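Local structure of VP5 (Halorubrum pleomorphic virus 6, 6QGL) at residues G369-I374 with T408-A413. The protein is a viral envelope protein that probably drives fusion of the virus membrane with that of its haloarchaeal host. Numbering follows the deposited sequence.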
loop_
_atom_site.group_PDB
_atom_site.type_symbol
_atom_site.label_atom_id
_atom_site.label_comp_id
_atom_site.label_asym_id
_atom_site.label_seq_id
_atom_site.Cartn_x
_atom_site.Cartn_y
_atom_site.Cartn_z
ATOM N N GLY A 369 -42.946 4.348 -7.440
ATOM C CA GLY A 369 -42.825 5.592 -8.199
ATOM C C GLY A 369 -41.454 5.818 -8.807
ATOM O O GLY A 369 -40.947 6.942 -8.786
ATOM N N GLY A 370 -40.847 4.735 -9.300
ATOM C CA GLY A 370 -39.517 4.732 -9.896
ATOM C C GLY A 370 -38.366 4.664 -8.914
ATOM O O GLY A 370 -37.211 4.609 -9.339
ATOM N N THR A 371 -38.645 4.655 -7.598
ATOM C CA THR A 371 -37.582 4.627 -6.587
ATOM C C THR A 371 -37.169 3.196 -6.226
ATOM O O THR A 371 -38.015 2.378 -5.855
ATOM C CB THR A 371 -37.954 5.481 -5.358
ATOM O OG1 THR A 371 -38.589 6.682 -5.795
ATOM C CG2 THR A 371 -36.748 5.835 -4.501
ATOM N N ILE A 372 -35.862 2.912 -6.339
ATOM C CA ILE A 372 -35.225 1.631 -6.008
ATOM C C ILE A 372 -34.470 1.828 -4.684
ATOM O O ILE A 372 -33.704 2.784 -4.563
ATOM C CB ILE A 372 -34.265 1.172 -7.151
ATOM C CG1 ILE A 372 -34.999 1.063 -8.504
ATOM C CG2 ILE A 372 -33.540 -0.136 -6.798
ATOM C CD1 ILE A 372 -34.096 1.192 -9.708
ATOM N N THR A 373 -34.684 0.934 -3.701
ATOM C CA THR A 373 -34.020 1.026 -2.399
ATOM C C THR A 373 -33.141 -0.197 -2.129
ATOM O O THR A 373 -33.568 -1.329 -2.355
ATOM C CB THR A 373 -35.037 1.298 -1.268
ATOM O OG1 THR A 373 -35.979 2.286 -1.691
ATOM C CG2 THR A 373 -34.373 1.759 0.027
ATOM N N ILE A 374 -31.912 0.049 -1.642
ATOM C CA ILE A 374 -30.925 -0.975 -1.276
ATOM C C ILE A 374 -30.682 -0.924 0.244
ATOM O O ILE A 374 -30.799 0.152 0.833
ATOM C CB ILE A 374 -29.628 -0.886 -2.131
ATOM C CG1 ILE A 374 -28.917 0.481 -1.974
ATOM C CG2 ILE A 374 -29.938 -1.194 -3.606
ATOM C CD1 ILE A 374 -27.486 0.567 -2.495
ATOM N N THR A 408 -30.322 2.501 4.671
ATOM C CA THR A 408 -30.849 2.269 3.329
ATOM C C THR A 408 -30.467 3.412 2.384
ATOM O O THR A 408 -30.409 4.570 2.803
ATOM C CB THR A 408 -32.384 2.110 3.360
ATOM O OG1 THR A 408 -32.979 3.281 3.925
ATOM C CG2 THR A 408 -32.841 0.866 4.118
ATOM N N TRP A 409 -30.220 3.076 1.107
ATOM C CA TRP A 409 -29.884 4.025 0.044
ATOM C C TRP A 409 -30.921 3.908 -1.070
ATOM O O TRP A 409 -31.356 2.797 -1.377
ATOM C CB TRP A 409 -28.477 3.759 -0.513
ATOM C CG TRP A 409 -27.359 4.202 0.382
ATOM C CD1 TRP A 409 -26.579 5.309 0.227
ATOM C CD2 TRP A 409 -26.868 3.522 1.544
ATOM N NE1 TRP A 409 -25.649 5.378 1.239
ATOM C CE2 TRP A 409 -25.801 4.291 2.059
ATOM C CE3 TRP A 409 -27.225 2.332 2.204
ATOM C CZ2 TRP A 409 -25.095 3.916 3.209
ATOM C CZ3 TRP A 409 -26.541 1.974 3.355
ATOM C CH2 TRP A 409 -25.485 2.756 3.843
ATOM N N SER A 410 -31.321 5.043 -1.672
ATOM C CA SER A 410 -32.314 5.034 -2.746
ATOM C C SER A 410 -31.901 5.842 -3.983
ATOM O O SER A 410 -31.094 6.766 -3.882
ATOM C CB SER A 410 -33.682 5.478 -2.231
ATOM O OG SER A 410 -33.818 6.888 -2.171
ATOM N N TYR A 411 -32.470 5.479 -5.149
ATOM C CA TYR A 411 -32.262 6.136 -6.442
ATOM C C TYR A 411 -33.598 6.214 -7.191
ATOM O O TYR A 411 -34.367 5.252 -7.166
ATOM C CB TYR A 411 -31.187 5.403 -7.285
ATOM C CG TYR A 411 -31.040 5.936 -8.697
ATOM C CD1 TYR A 411 -30.316 7.097 -8.954
ATOM C CD2 TYR A 411 -31.643 5.290 -9.773
ATOM C CE1 TYR A 411 -30.203 7.608 -10.246
ATOM C CE2 TYR A 411 -31.533 5.790 -11.070
ATOM C CZ TYR A 411 -30.814 6.951 -11.301
ATOM O OH TYR A 411 -30.707 7.445 -12.579
ATOM N N ASP A 412 -33.859 7.352 -7.866
ATOM C CA ASP A 412 -35.075 7.601 -8.645
ATOM C C ASP A 412 -34.827 7.285 -10.129
ATOM O O ASP A 412 -34.204 8.075 -10.847
ATOM C CB ASP A 412 -35.546 9.055 -8.453
ATOM C CG ASP A 412 -36.983 9.346 -8.845
ATOM O OD1 ASP A 412 -37.522 8.630 -9.715
ATOM O OD2 ASP A 412 -37.563 10.303 -8.295
ATOM N N ALA A 413 -35.312 6.122 -10.575
ATOM C CA ALA A 413 -35.145 5.633 -11.940
ATOM C C ALA A 413 -36.356 5.910 -12.840
ATOM O O ALA A 413 -36.570 5.186 -13.814
ATOM C CB ALA A 413 -34.815 4.147 -11.918
#
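Ile374 and Trp409 face each other as a hydrogen-bonded antiparallel pair, and their side chains pass at a slant: CG1 of Ile374 lies 3.6 Å from CB of Trp409. With chi1 at 60°, Ile374 tucks CG1 between its own backbone N and carbonyl carbon, which brings that branch against the neighbouring strand. The partly exposed indole turns away from this strand, so Trp409 meets the isoleucine through its apolar CB, while Ile374 O lies at the edge of the ring. CD1 of Ile372, on the same face as Ile374, extends past the last strand pair to the short methyl CB of Ala413 (3.8 Å), an apolar contact.

Thr371, Thr373, Ser410 and Asp412 occupy the other face. Both threonines set CG2 anti to the backbone N; that of Thr371 rests on CB of Ser410 (3.8 Å), and that of Thr373 on CB of Thr408. Their beta-branched shape suits extended backbone, and their hydroxyls a partly exposed face. Thr408 OG1 bonds to Asn404, Ser410 OG weakly to the same Asn404, and Asp412 OD1 to Ser414.

Paired backbone bonds join Ile372 with Tyr411 and Ile374 with Trp409. Beyond them Ala413 N donates to Gly370 O from above the carbonyl plane, where the positive phi of Gly370, 82°, suits a residue without a side chain.

Strand 409-412 is the middle of a small three-stranded antiparallel sheet, between 371-374 and 402-403. The face carrying Ile372, Ile374 and Tyr411 packs on strands 382-388 and 393-397: the buried, branched isoleucines suit apolar Val386, Val394 and Ile384, while partly exposed Tyr411 touches Val396 and bonds through OH to Asp416.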